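Local coordinates for protein papain-like cysteine protease (Porcine reproductive and respiratory syndrome virus, PDB 3MTV) that is a papain-like cysteine protease and metal-dependent nuclease of the viral polyprotein that probably suppresses host interferon responses, at residues E87-C90 with W91-L94; G123-L126 with Q127-Q131; H159-L162 with V163-S167. All blocks are in the same frame, centred on the assembly; numbering follows the deposited sequence.

Interaction 1. Residues E87-C90 with W91-L94; sequences EGNC and WWRL
The W92 indole carries N89 CB over one face, while its edge is directed at W91, whose CD2 lies close to the W92 plane. The face contact is a CH-pi interaction: N89 CB is 3.6 Å from the centroid of the W92 five-membered ring and 23° off the ring normal. In turn, W92 CD1 stands 3.4 Å above the W91 plane, over the middle of that indole. At the edge of W91, near its plane, lie G88 O and a water. This water accepts from W91 NE1 at 3.2 Å and donates to G88 O at 2.9 Å, so it bridges the indole nitrogen to a backbone carbonyl three residues earlier. With chi1 at 47°, W91 CG sits between its own N and carbonyl carbon, which turns the indole back toward G88.

The backbone makes a type I beta turn from N89 to W92, joined by a weak bond from W92 N to N89 O (3.4 Å, 142°). Outside these segments, W91 packs on A110 and W92 on I107 of helix 100-112. R93 brings its aliphatic CG to 4.0 Å from C90 O, whereas its guanidinium forms a salt bridge with E165. C90, the probable catalytic nucleophile, lies inside the turn, and its side chain touches H159.

Chemically, the turn is closed by one weak amide bond, with a water bridge and a CH-pi contact beside it. The two tryptophans join the turn that holds C90 to helix 100-112, and the water provides a polar partner for the buried indole NH.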
ATOM      1  N   GLU A  87     -17.979 -15.489  11.230  1.00 56.73           N
ATOM      2  CA  GLU A  87     -17.820 -16.942  10.982  1.00 56.27           C
ATOM      3  C   GLU A  87     -18.341 -17.290   9.618  1.00 68.73           C
ATOM      4  O   GLU A  87     -18.102 -18.382   9.109  1.00 61.27           O
ATOM      5  CB  GLU A  87     -18.346 -17.850  12.108  1.00 59.83           C
ATOM      6  CG  GLU A  87     -19.744 -17.608  12.599  1.00 70.84           C
ATOM      7  CD  GLU A  87     -20.130 -18.506  13.861  1.00100.31           C
ATOM      8  OE1 GLU A  87     -20.142 -19.821  13.839  1.00 79.52           O
ATOM      9  OE2 GLU A  87     -20.412 -17.844  14.905  1.00 70.35           O
ATOM     10  N   GLY A  88     -19.016 -16.313   9.015  1.00 58.12           N
ATOM     11  CA  GLY A  88     -19.216 -16.402   7.613  1.00 56.28           C
ATOM     12  C   GLY A  88     -20.664 -16.732   7.378  1.00 65.28           C
ATOM     13  O   GLY A  88     -21.064 -16.990   6.278  1.00 61.46           O
ATOM     14  N   ASN A  89     -21.461 -16.709   8.414  1.00 53.15           N
ATOM     15  CA  ASN A  89     -22.870 -17.045   8.281  1.00 58.25           C
ATOM     16  C   ASN A  89     -23.761 -15.882   8.657  1.00 53.64           C
ATOM     17  O   ASN A  89     -24.853 -16.046   9.167  1.00 51.33           O
ATOM     18  CB  ASN A  89     -23.224 -18.211   9.254  1.00 51.51           C
ATOM     19  CG  ASN A  89     -22.444 -18.160  10.573  1.00 70.08           C
ATOM     20  OD1 ASN A  89     -21.920 -19.187  10.941  1.00 72.01           O
ATOM     21  ND2 ASN A  89     -22.365 -16.981  11.286  1.00 60.61           N
ATOM     22  N   CYS A  90     -23.231 -14.697   8.639  1.00 57.20           N
ATOM     23  CA  CYS A  90     -24.032 -13.705   9.307  1.00 50.55           C
ATOM     24  C   CYS A  90     -25.187 -13.401   8.396  1.00 58.13           C
ATOM     25  O   CYS A  90     -25.964 -12.577   8.718  1.00 74.07           O
ATOM     26  CB  CYS A  90     -23.207 -12.456   9.498  1.00 90.85           C
ATOM     27  SG  CYS A  90     -22.487 -11.779   7.842  1.00104.49           S
ATOM     28  N   TRP A  91     -25.287 -14.036   7.238  1.00 46.16           N
ATOM     29  CA  TRP A  91     -26.274 -13.616   6.260  1.00 49.53           C
ATOM     30  C   TRP A  91     -27.589 -14.329   6.420  1.00 63.04           C
ATOM     31  O   TRP A  91     -28.625 -13.861   5.987  1.00 51.82           O
ATOM     32  CB  TRP A  91     -25.824 -13.878   4.868  1.00 44.96           C
ATOM     33  CG  TRP A  91     -25.261 -15.175   4.593  1.00 43.26           C
ATOM     34  CD1 TRP A  91     -23.990 -15.544   4.726  1.00 46.17           C
ATOM     35  CD2 TRP A  91     -25.959 -16.308   4.134  1.00 46.34           C
ATOM     36  NE1 TRP A  91     -23.806 -16.881   4.353  1.00 43.03           N
ATOM     37  CE2 TRP A  91     -25.031 -17.370   4.022  1.00 47.45           C
ATOM     38  CE3 TRP A  91     -27.295 -16.551   3.806  1.00 69.57           C
ATOM     39  CZ2 TRP A  91     -25.409 -18.681   3.601  1.00 59.22           C
ATOM     40  CZ3 TRP A  91     -27.659 -17.852   3.276  1.00 45.34           C
ATOM     41  CH2 TRP A  91     -26.719 -18.900   3.234  1.00 52.00           C
ATOM     42  N   TRP A  92     -27.520 -15.461   7.082  1.00 51.47           N
ATOM     43  CA  TRP A  92     -28.700 -16.136   7.524  1.00 48.50           C
ATOM     44  C   TRP A  92     -29.718 -15.250   8.085  1.00 49.89           C
ATOM     45  O   TRP A  92     -30.867 -15.425   7.753  1.00 55.07           O
ATOM     46  CB  TRP A  92     -28.330 -17.091   8.603  1.00 37.54           C
ATOM     47  CG  TRP A  92     -27.311 -18.158   8.210  1.00 52.05           C
ATOM     48  CD1 TRP A  92     -26.629 -18.308   6.995  1.00 55.80           C
ATOM     49  CD2 TRP A  92     -26.861 -19.213   9.044  1.00 42.55           C
ATOM     50  NE1 TRP A  92     -25.754 -19.422   7.074  1.00 61.40           N
ATOM     51  CE2 TRP A  92     -25.909 -19.985   8.309  1.00 37.86           C
ATOM     52  CE3 TRP A  92     -27.177 -19.586  10.343  1.00 49.53           C
ATOM     53  CZ2 TRP A  92     -25.339 -21.076   8.813  1.00 56.41           C
ATOM     54  CZ3 TRP A  92     -26.568 -20.649  10.872  1.00 60.10           C
ATOM     55  CH2 TRP A  92     -25.635 -21.384  10.124  1.00 57.16           C
ATOM     56  N   ARG A  93     -29.332 -14.306   8.939  1.00 55.60           N
ATOM     57  CA  ARG A  93     -30.339 -13.453   9.579  1.00 59.40           C
ATOM     58  C   ARG A  93     -31.341 -13.031   8.520  1.00 51.05           C
ATOM     59  O   ARG A  93     -32.532 -13.120   8.637  1.00 55.55           O
ATOM     60  CB  ARG A  93     -29.696 -12.215  10.225  1.00 64.12           C
ATOM     61  CG  ARG A  93     -28.869 -12.550  11.498  1.00104.23           C
ATOM     62  CD  ARG A  93     -29.307 -11.765  12.808  1.00 99.15           C
ATOM     63  NE  ARG A  93     -28.343 -11.996  13.860  1.00 97.27           N
ATOM     64  CZ  ARG A  93     -27.032 -11.726  13.784  1.00108.10           C
ATOM     65  NH1 ARG A  93     -26.472 -11.143  12.727  1.00101.59           N
ATOM     66  NH2 ARG A  93     -26.250 -12.049  14.804  1.00116.51           N
ATOM     67  N   LEU A  94     -30.834 -12.591   7.410  1.00 54.98           N
ATOM     68  CA  LEU A  94     -31.714 -12.197   6.309  1.00 46.98           C
ATOM     69  C   LEU A  94     -32.903 -13.111   5.923  1.00 51.63           C
ATOM     70  O   LEU A  94     -33.871 -12.671   5.371  1.00 42.06           O
ATOM     71  CB  LEU A  94     -30.784 -12.128   5.154  1.00 46.60           C
ATOM     72  CG  LEU A  94     -30.299 -10.728   4.860  1.00 51.18           C
ATOM     73  CD1 LEU A  94     -30.055  -9.813   6.097  1.00 52.57           C
ATOM     74  CD2 LEU A  94     -29.155 -10.713   3.889  1.00 54.81           C
TER
HETATM   75  O   HOH W   1     -21.901 -19.391   4.783  1.00 55.35           O

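Interaction 2. Residues G123-L126 with Q127-Q131; sequences GKYL and QRRLQ
Q127 opens the series by giving its backbone N-H to G123 O, at 2.7 Å and 165°, nearly straight. G123 is the N-cap residue of helix 124-131, so this is the first i to i+4 bond of that helix. Q127 CB also lies beside the same carbonyl oxygen, while its NE2 turns out of the contact to donate to F194 O.

R128 comes next. Its N donates to K124 O at 3.0 Å, from above the carbonyl plane, and has a second, weak bond to Y125 O. The side chain bends at chi3 and curls back toward the start of the helix, bringing one guanidinium face over K124 O, which lies 3.5 Å from that plane and over its centre. The guanidinium and Y125 ring planes are almost perpendicular, 89° apart.

R129 behaves differently. Its N bonds Y125 O at 2.8 Å, and its CG lies over the face of the Y125 ring as a CH-pi contact, 3.7 Å from the centroid and 25° off the normal. The ring also meets those of Y115 and F113, and the R129 guanidinium continues to a salt bridge with E106 of helix 100-112.

L130 adds CB, 3.4 Å from L126 O, while L126 itself packs on F196 and Y202.

The two arginines therefore use the preceding turn in different ways. R128 sets its cationic plane against a backbone carbonyl, probably an electrostatic attraction, with K124 NZ kept 6.8 Å from R128 NH2. R129 spends its CG methylene on an aromatic face and its charge on a carboxylate of the neighbouring helix.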
ATOM      1  N   GLY A 123     -23.293 -12.272  -2.897  1.00 52.74           N
ATOM      2  CA  GLY A 123     -23.876 -10.916  -2.956  1.00 55.13           C
ATOM      3  C   GLY A 123     -24.786 -10.996  -4.099  1.00 53.31           C
ATOM      4  O   GLY A 123     -25.953 -11.058  -3.908  1.00 46.91           O
ATOM      5  N   LYS A 124     -24.229 -11.207  -5.288  1.00 62.07           N
ATOM      6  CA  LYS A 124     -25.096 -11.616  -6.366  1.00 60.55           C
ATOM      7  C   LYS A 124     -25.893 -12.841  -5.880  1.00 58.71           C
ATOM      8  O   LYS A 124     -27.027 -13.051  -6.267  1.00 61.70           O
ATOM      9  CB  LYS A 124     -24.320 -11.936  -7.611  1.00 72.89           C
ATOM     10  CG  LYS A 124     -23.990 -10.696  -8.508  1.00 83.01           C
ATOM     11  CD  LYS A 124     -22.699 -10.978  -9.470  1.00112.92           C
ATOM     12  CE  LYS A 124     -21.276 -11.029  -8.638  1.00130.53           C
ATOM     13  NZ  LYS A 124     -19.991 -11.168  -9.474  1.00 72.79           N
ATOM     14  N   TYR A 125     -25.329 -13.626  -5.002  1.00 50.37           N
ATOM     15  CA  TYR A 125     -25.877 -14.935  -4.854  1.00 56.67           C
ATOM     16  C   TYR A 125     -26.866 -14.694  -3.825  1.00 46.42           C
ATOM     17  O   TYR A 125     -27.928 -15.239  -3.792  1.00 47.83           O
ATOM     18  CB  TYR A 125     -24.810 -15.888  -4.356  1.00 55.58           C
ATOM     19  CG  TYR A 125     -25.375 -17.121  -3.765  1.00 35.58           C
ATOM     20  CD1 TYR A 125     -25.773 -17.121  -2.466  1.00 47.60           C
ATOM     21  CD2 TYR A 125     -25.556 -18.296  -4.513  1.00 51.65           C
ATOM     22  CE1 TYR A 125     -26.299 -18.316  -1.845  1.00 52.06           C
ATOM     23  CE2 TYR A 125     -26.137 -19.509  -3.923  1.00 45.27           C
ATOM     24  CZ  TYR A 125     -26.520 -19.490  -2.582  1.00 54.33           C
ATOM     25  OH  TYR A 125     -27.117 -20.594  -1.914  1.00 74.47           O
ATOM     26  N   LEU A 126     -26.525 -13.760  -2.996  1.00 51.12           N
ATOM     27  CA  LEU A 126     -27.366 -13.472  -1.871  1.00 43.24           C
ATOM     28  C   LEU A 126     -28.602 -12.841  -2.385  1.00 52.75           C
ATOM     29  O   LEU A 126     -29.718 -13.205  -2.025  1.00 54.57           O
ATOM     30  CB  LEU A 126     -26.703 -12.455  -1.055  1.00 53.12           C
ATOM     31  CG  LEU A 126     -27.144 -12.171   0.381  1.00 70.48           C
ATOM     32  CD1 LEU A 126     -27.821 -13.323   1.014  1.00 44.32           C
ATOM     33  CD2 LEU A 126     -25.979 -11.852   1.232  1.00 50.31           C
ATOM     34  N   GLN A 127     -28.406 -11.924  -3.290  1.00 43.37           N
ATOM     35  CA  GLN A 127     -29.524 -11.199  -3.814  1.00 52.87           C
ATOM     36  C   GLN A 127     -30.460 -12.166  -4.483  1.00 57.42           C
ATOM     37  O   GLN A 127     -31.682 -12.114  -4.398  1.00 48.40           O
ATOM     38  CB  GLN A 127     -28.990 -10.322  -4.841  1.00 47.89           C
ATOM     39  CG  GLN A 127     -30.109  -9.730  -5.536  1.00 85.15           C
ATOM     40  CD  GLN A 127     -30.028  -8.273  -5.385  1.00 94.03           C
ATOM     41  OE1 GLN A 127     -28.986  -7.673  -5.712  1.00 98.41           O
ATOM     42  NE2 GLN A 127     -31.074  -7.674  -4.806  1.00101.86           N
ATOM     43  N   ARG A 128     -29.846 -13.097  -5.147  1.00 54.49           N
ATOM     44  CA  ARG A 128     -30.566 -13.896  -6.048  1.00 53.09           C
ATOM     45  C   ARG A 128     -31.302 -14.925  -5.167  1.00 57.04           C
ATOM     46  O   ARG A 128     -32.522 -15.216  -5.386  1.00 53.14           O
ATOM     47  CB  ARG A 128     -29.590 -14.404  -7.120  1.00 49.13           C
ATOM     48  CG  ARG A 128     -30.072 -15.487  -7.937  1.00 56.76           C
ATOM     49  CD  ARG A 128     -28.948 -16.342  -8.531  1.00 58.17           C
ATOM     50  NE  ARG A 128     -28.007 -15.388  -9.018  1.00 76.63           N
ATOM     51  CZ  ARG A 128     -26.694 -15.460  -8.884  1.00 88.53           C
ATOM     52  NH1 ARG A 128     -26.115 -16.502  -8.247  1.00 48.79           N
ATOM     53  NH2 ARG A 128     -25.985 -14.444  -9.418  1.00 87.28           N
ATOM     54  N   ARG A 129     -30.667 -15.388  -4.087  1.00 44.79           N
ATOM     55  CA  ARG A 129     -31.407 -16.339  -3.214  1.00 51.13           C
ATOM     56  C   ARG A 129     -32.294 -15.364  -2.694  1.00 51.10           C
ATOM     57  O   ARG A 129     -32.111 -14.227  -3.038  1.00 78.94           O
ATOM     58  CB  ARG A 129     -30.501 -16.895  -2.126  1.00 51.05           C
ATOM     59  CG  ARG A 129     -29.632 -17.944  -2.772  1.00 39.78           C
ATOM     60  CD  ARG A 129     -30.601 -19.018  -3.035  1.00 55.38           C
ATOM     61  NE  ARG A 129     -30.897 -19.364  -4.397  1.00 45.88           N
ATOM     62  CZ  ARG A 129     -31.649 -20.423  -4.618  1.00 75.97           C
ATOM     63  NH1 ARG A 129     -32.089 -21.148  -3.504  1.00 37.14           N
ATOM     64  NH2 ARG A 129     -31.928 -20.761  -5.913  1.00 75.25           N
ATOM     65  N   LEU A 130     -33.244 -15.638  -1.866  1.00 42.82           N
ATOM     66  CA  LEU A 130     -33.906 -14.411  -1.425  1.00 63.26           C
ATOM     67  C   LEU A 130     -34.871 -13.737  -2.410  1.00 60.00           C
ATOM     68  O   LEU A 130     -36.121 -13.789  -2.191  1.00 62.29           O
ATOM     69  CB  LEU A 130     -32.892 -13.346  -0.960  1.00 54.75           C
ATOM     70  CG  LEU A 130     -33.496 -12.071  -0.305  1.00 70.66           C
ATOM     71  CD1 LEU A 130     -32.642 -11.010   0.451  1.00 36.72           C
ATOM     72  CD2 LEU A 130     -34.218 -11.360  -1.392  1.00 73.00           C
ATOM     73  N   GLN A 131     -34.358 -13.026  -3.428  1.00 45.40           N
ATOM     74  CA  GLN A 131     -35.282 -12.696  -4.564  1.00 48.98           C
ATOM     75  C   GLN A 131     -36.393 -13.769  -4.721  1.00 58.19           C
ATOM     76  O   GLN A 131     -37.592 -13.484  -4.553  1.00 61.68           O
ATOM     77  CB  GLN A 131     -34.512 -12.762  -5.814  1.00 47.87           C
ATOM     78  CG  GLN A 131     -35.343 -12.446  -6.990  1.00 49.70           C
ATOM     79  CD  GLN A 131     -34.563 -11.509  -7.914  1.00 84.31           C
ATOM     80  OE1 GLN A 131     -35.160 -10.616  -8.518  1.00 69.18           O
ATOM     81  NE2 GLN A 131     -33.196 -11.686  -8.011  1.00 90.00           N
TER

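Interaction 3. Residues H159-L162 with V163-S167; sequences HLKL and VEEPS
L162 and E165 grip each other in both directions, backbone to side chain and backbone to backbone. The amide of L162 donates to E165 OE1 at 2.5 Å, almost straight at 167° and close to the axis of the carboxylate C-O bond. In return, E165 N donates to L162 O at 2.9 Å, approaching from above the carbonyl plane. This second bond closes a type I beta turn from L162 to E165. E165 CG lies opposite the carbonyl carbon about its first torsion (chi1 -55°) and the chain beyond it is extended, which carries the carboxylate back across the turn to the last strand amide.

The leucine side chain then crosses the glutamate obliquely: L162 CD1 is 3.4 Å from E165 CD, so the aliphatic branch flanks the carboxylate. The E164 side chain lies beside that of L162 and points the same way, its OE2 3.5 Å from L162 CB. The remaining carboxylate oxygen, E165 OE2, has its partner elsewhere, in a salt bridge to R93.

K161 takes the inner side of the loop. Its chain bends at chi4 and CE comes 3.1 Å from E165 O and 3.3 Å from S167 OG. The K161 ammonium and the E165 carboxylate do not pair: NZ is 6.4 Å from OE1. Around K161 the side chain also meets V146, Q148 and D173, while S167 OG is hydrogen-bonded to Q148.

What results is a strand ending in a type I turn whose fourth residue returns a side-chain acceptor to the first. The turn follows strand 158-162, an outermost strand of the five-stranded antiparallel sheet; this strand carries H159, probably the catalytic histidine of the papain-like site.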
ATOM      1  N   HIS A 159     -20.173  -7.542   6.098  1.00 49.59           N
ATOM      2  CA  HIS A 159     -20.746  -8.172   7.206  1.00 45.26           C
ATOM      3  C   HIS A 159     -22.062  -7.505   7.584  1.00 60.94           C
ATOM      4  O   HIS A 159     -22.264  -6.314   7.421  1.00 63.35           O
ATOM      5  CB  HIS A 159     -19.749  -8.150   8.299  1.00 45.81           C
ATOM      6  CG  HIS A 159     -20.131  -8.981   9.462  1.00 56.87           C
ATOM      7  ND1 HIS A 159     -20.630  -8.434  10.619  1.00 51.38           N
ATOM      8  CD2 HIS A 159     -20.051 -10.315   9.661  1.00 54.03           C
ATOM      9  CE1 HIS A 159     -20.880  -9.413  11.475  1.00 64.54           C
ATOM     10  NE2 HIS A 159     -20.520 -10.558  10.923  1.00 70.56           N
ATOM     11  N   LEU A 160     -23.007  -8.259   8.088  1.00 47.30           N
ATOM     12  CA  LEU A 160     -24.019  -7.488   8.726  1.00 62.14           C
ATOM     13  C   LEU A 160     -24.380  -8.021  10.136  1.00 67.49           C
ATOM     14  O   LEU A 160     -23.966  -9.110  10.550  1.00 60.16           O
ATOM     15  CB  LEU A 160     -25.192  -7.332   7.800  1.00 59.70           C
ATOM     16  CG  LEU A 160     -25.465  -8.806   7.499  1.00 68.71           C
ATOM     17  CD1 LEU A 160     -26.404  -9.304   8.572  1.00 81.13           C
ATOM     18  CD2 LEU A 160     -26.123  -9.057   6.182  1.00 48.35           C
ATOM     19  N   LYS A 161     -25.126  -7.214  10.872  1.00 62.78           N
ATOM     20  CA  LYS A 161     -25.340  -7.460  12.261  1.00 66.77           C
ATOM     21  C   LYS A 161     -26.496  -6.547  12.543  1.00 73.45           C
ATOM     22  O   LYS A 161     -26.780  -5.636  11.727  1.00 55.67           O
ATOM     23  CB  LYS A 161     -24.094  -7.067  13.056  1.00 58.72           C
ATOM     24  CG  LYS A 161     -23.954  -5.573  13.405  1.00 57.33           C
ATOM     25  CD  LYS A 161     -22.717  -5.300  14.341  1.00 69.89           C
ATOM     26  CE  LYS A 161     -22.791  -3.947  15.179  1.00 80.40           C
ATOM     27  NZ  LYS A 161     -23.655  -2.785  14.688  1.00 74.42           N
ATOM     28  N   LEU A 162     -27.174  -6.774  13.662  1.00 61.06           N
ATOM     29  CA  LEU A 162     -28.264  -5.891  13.985  1.00 69.13           C
ATOM     30  C   LEU A 162     -27.733  -4.669  14.661  1.00 77.36           C
ATOM     31  O   LEU A 162     -26.665  -4.719  15.314  1.00 65.31           O
ATOM     32  CB  LEU A 162     -29.198  -6.533  14.950  1.00 80.04           C
ATOM     33  CG  LEU A 162     -29.569  -7.946  14.654  1.00 79.84           C
ATOM     34  CD1 LEU A 162     -29.674  -8.719  15.938  1.00 71.33           C
ATOM     35  CD2 LEU A 162     -30.866  -7.780  13.982  1.00 65.09           C
ATOM     36  N   VAL A 163     -28.551  -3.612  14.574  1.00 75.13           N
ATOM     37  CA  VAL A 163     -28.201  -2.237  14.980  1.00 78.43           C
ATOM     38  C   VAL A 163     -27.682  -2.197  16.402  1.00 77.49           C
ATOM     39  O   VAL A 163     -26.710  -1.501  16.731  1.00 89.18           O
ATOM     40  CB  VAL A 163     -29.385  -1.227  14.772  1.00 81.23           C
ATOM     41  CG1 VAL A 163     -29.191  -0.503  13.522  1.00 71.55           C
ATOM     42  CG2 VAL A 163     -30.803  -1.935  14.775  1.00 94.78           C
ATOM     43  N   GLU A 164     -28.274  -3.047  17.203  1.00 73.97           N
ATOM     44  CA  GLU A 164     -28.009  -3.082  18.613  1.00 93.76           C
ATOM     45  C   GLU A 164     -26.914  -4.032  19.059  1.00 88.41           C
ATOM     46  O   GLU A 164     -26.425  -3.927  20.188  1.00 97.43           O
ATOM     47  CB  GLU A 164     -29.296  -3.480  19.260  1.00 88.86           C
ATOM     48  CG  GLU A 164     -30.307  -3.790  18.197  1.00111.94           C
ATOM     49  CD  GLU A 164     -31.010  -5.127  18.454  1.00131.96           C
ATOM     50  OE1 GLU A 164     -31.015  -5.585  19.629  1.00124.67           O
ATOM     51  OE2 GLU A 164     -31.552  -5.709  17.472  1.00120.34           O
ATOM     52  N   GLU A 165     -26.509  -4.963  18.216  1.00 78.98           N
ATOM     53  CA  GLU A 165     -25.308  -5.716  18.590  1.00 82.97           C
ATOM     54  C   GLU A 165     -24.081  -4.845  18.495  1.00 77.70           C
ATOM     55  O   GLU A 165     -24.094  -3.736  17.956  1.00105.37           O
ATOM     56  CB  GLU A 165     -25.105  -6.963  17.739  1.00 82.19           C
ATOM     57  CG  GLU A 165     -26.303  -7.830  17.771  1.00 91.96           C
ATOM     58  CD  GLU A 165     -26.378  -8.835  16.645  1.00104.72           C
ATOM     59  OE1 GLU A 165     -26.503  -8.453  15.429  1.00 97.51           O
ATOM     60  OE2 GLU A 165     -26.345 -10.028  17.014  1.00 93.65           O
ATOM     61  N   PRO A 166     -23.000  -5.355  19.022  1.00 87.37           N
ATOM     62  CA  PRO A 166     -21.699  -4.682  19.092  1.00106.47           C
ATOM     63  C   PRO A 166     -20.827  -4.998  17.878  1.00 98.07           C
ATOM     64  O   PRO A 166     -20.694  -6.230  17.632  1.00 86.37           O
ATOM     65  CB  PRO A 166     -21.032  -5.374  20.313  1.00108.27           C
ATOM     66  CG  PRO A 166     -21.993  -6.559  20.721  1.00 69.10           C
ATOM     67  CD  PRO A 166     -22.968  -6.710  19.605  1.00 91.65           C
ATOM     68  N   SER A 167     -20.213  -3.990  17.224  1.00 78.92           N
ATOM     69  CA  SER A 167     -19.354  -4.212  16.034  1.00 61.02           C
ATOM     70  C   SER A 167     -18.172  -5.138  16.334  1.00 76.21           C
ATOM     71  O   SER A 167     -17.586  -5.130  17.444  1.00 61.49           O
ATOM     72  CB  SER A 167     -18.920  -2.911  15.378  1.00 61.78           C
ATOM     73  OG  SER A 167     -20.067  -2.150  14.915  1.00 77.64           O
TER

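Interaction 1 is the hub. Its centre lies 11 Å from that of interaction 3 and 13 Å from that of interaction 2, whereas the centres of interactions 2 and 3 are 20 Å apart and their nearest atoms about 6 Å. Toward 159-167, R93 NH2 meets E165 OE2 in a 3.0 Å salt bridge, and L160 CD1 packs against C90 O at 3.3 Å. Toward 123-131 the joint is aliphatic: L94 CD2 reaches L126 CD1 at 4.1 Å. The probable catalytic pair, C90 and H159, spans interactions 1 and 3, with nearest side-chain atoms about 3 Å apart. The side chain of L126 is about 7 Å from that of C90, so interaction 2 lies near the site but does not reach it.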